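Local coordinates for CBS domain-containing protein (Pyrococcus horikoshii, PDB 2YZQ) that is of unknown function but binds S-adenosylmethionine, consistent with a ligand-sensing role for its four CBS repeats, at residues Pro11-Leu16 / Ser34-Asn39. Residues are numbered along the deposited sequence; the frame is centred on the assembly and turned at random.
Sequences PVTITL and SFPVVN
Ile14 and Val37 pair in parallel where strand 14-15 forms one edge of the three-stranded sheet of the first CBS domain, with strand 34-38 in the middle and strand 44-49 beyond it. Three backbone hydrogen bonds join residues 11-16 to 34-39. Ile14 uses both of its polar main-chain atoms: its N donates to Pro36 O at 3.1 Å, nearly in line with that carbonyl, while its O accepts from Val38 N, a straight bond at hydrogen (168°) whose donor nevertheless lies tilted 30° from the carbonyl plane. Leu16 N then binds Val38 O, so Val38 likewise has its N and O both engaged. On its other side strand 34-38 pairs with strand 44-49, where the backbone of Val37 is hydrogen-bonded to Val45 and Gly46.

Before the first bridge, Pro36 has no N–H to offer, and Val12 O is instead approached by Pro36 CD. A water donates to this carbonyl and also to Ser34 O (3.1 Å), tying the two segments together where direct pairing has not yet begun. At the other end a second water links Thr15 OG1 to Asn39 O, to which it donates; OG1 also rests 3.5 Å from Val38 CG2. Asn39 OD1 turns to Lys43 N in the following turn.

Apolar contacts run alongside the ladder. Val12 CG2 and Ile14 CD1 both meet the Phe35 ring obliquely from the same side of its plane, the first at CE1 and the second, on an extended side chain (chi2 -176°), at CD2. On the face that carries Thr15 and Val38, Pro36 and Pro11 both reach Ile106 of strand 103-108, and Val38 touches Pro103. On the face bearing Val37, its CG1 presses at right angles into the Leu16 branch point, at a tight 3.4 Å from CG.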
# COMPACT_ATOMS: atom_id res chain seq x y z
N PRO A 11 12.89 3.71 -15.04
CA PRO A 11 13.30 3.52 -13.65
C PRO A 11 14.81 3.31 -13.54
O PRO A 11 15.43 2.73 -14.43
CB PRO A 11 12.53 2.28 -13.23
CG PRO A 11 12.50 1.49 -14.50
CD PRO A 11 12.14 2.54 -15.53
N VAL A 12 15.39 3.79 -12.45
CA VAL A 12 16.81 3.60 -12.22
C VAL A 12 16.94 2.13 -11.86
O VAL A 12 16.18 1.60 -11.05
CB VAL A 12 17.32 4.48 -11.07
CG1 VAL A 12 17.44 5.93 -11.53
CG2 VAL A 12 16.38 4.40 -9.88
N THR A 13 17.90 1.46 -12.49
CA THR A 13 18.11 0.04 -12.24
C THR A 13 19.51 -0.22 -11.71
O THR A 13 20.34 0.69 -11.66
CB THR A 13 17.94 -0.78 -13.53
OG1 THR A 13 18.96 -0.42 -14.46
CG2 THR A 13 16.57 -0.52 -14.16
N ILE A 14 19.76 -1.46 -11.32
CA ILE A 14 21.07 -1.84 -10.82
C ILE A 14 21.54 -3.07 -11.58
O ILE A 14 20.83 -4.07 -11.66
CB ILE A 14 21.03 -2.16 -9.31
CG1 ILE A 14 20.66 -0.90 -8.53
CG2 ILE A 14 22.39 -2.69 -8.86
CD1 ILE A 14 20.69 -1.08 -7.02
N THR A 15 22.73 -2.98 -12.14
CA THR A 15 23.30 -4.09 -12.90
C THR A 15 24.21 -4.93 -12.02
O THR A 15 25.07 -4.40 -11.31
CB THR A 15 24.11 -3.58 -14.10
OG1 THR A 15 23.26 -2.83 -14.98
CG2 THR A 15 24.73 -4.75 -14.86
N LEU A 16 24.01 -6.24 -12.06
CA LEU A 16 24.82 -7.17 -11.29
C LEU A 16 26.05 -7.51 -12.12
O LEU A 16 26.00 -7.50 -13.35
CB LEU A 16 24.04 -8.44 -10.99
CG LEU A 16 22.71 -8.29 -10.23
CD1 LEU A 16 22.02 -9.64 -10.12
CD2 LEU A 16 22.98 -7.70 -8.85
N SER A 34 12.58 0.51 -4.15
CA SER A 34 13.27 -0.67 -4.67
C SER A 34 13.75 -0.38 -6.08
O SER A 34 13.24 0.52 -6.75
CB SER A 34 12.33 -1.88 -4.68
OG SER A 34 11.24 -1.68 -5.56
N PHE A 35 14.73 -1.15 -6.54
CA PHE A 35 15.29 -0.96 -7.88
C PHE A 35 15.18 -2.23 -8.71
O PHE A 35 15.40 -3.33 -8.21
CB PHE A 35 16.77 -0.59 -7.82
CG PHE A 35 17.06 0.69 -7.09
CD1 PHE A 35 16.55 1.90 -7.55
CD2 PHE A 35 17.88 0.69 -5.97
CE1 PHE A 35 16.85 3.09 -6.90
CE2 PHE A 35 18.18 1.88 -5.31
CZ PHE A 35 17.67 3.08 -5.77
N PRO A 36 14.82 -2.11 -10.00
CA PRO A 36 14.74 -3.32 -10.82
C PRO A 36 16.18 -3.78 -11.02
O PRO A 36 17.08 -2.95 -11.13
CB PRO A 36 14.11 -2.81 -12.12
CG PRO A 36 13.28 -1.64 -11.67
CD PRO A 36 14.21 -0.96 -10.69
N VAL A 37 16.39 -5.09 -11.07
CA VAL A 37 17.74 -5.63 -11.26
C VAL A 37 17.87 -6.24 -12.65
O VAL A 37 17.03 -7.02 -13.08
CB VAL A 37 18.05 -6.73 -10.21
CG1 VAL A 37 19.47 -7.25 -10.42
CG2 VAL A 37 17.90 -6.16 -8.82
N VAL A 38 18.95 -5.88 -13.34
CA VAL A 38 19.20 -6.37 -14.69
C VAL A 38 20.59 -6.96 -14.86
O VAL A 38 21.48 -6.73 -14.04
CB VAL A 38 19.05 -5.23 -15.72
CG1 VAL A 38 17.64 -4.64 -15.64
CG2 VAL A 38 20.09 -4.16 -15.46
N ASN A 39 20.78 -7.74 -15.92
CA ASN A 39 22.08 -8.32 -16.20
C ASN A 39 22.83 -7.41 -17.16
O ASN A 39 22.36 -6.33 -17.49
CB ASN A 39 21.94 -9.74 -16.78
CG ASN A 39 21.08 -9.79 -18.03
OD1 ASN A 39 20.95 -8.81 -18.75
ND2 ASN A 39 20.51 -10.96 -18.29
O HOH W 1 13.35 1.89 -9.55
O HOH W 2 22.89 -3.56 -17.75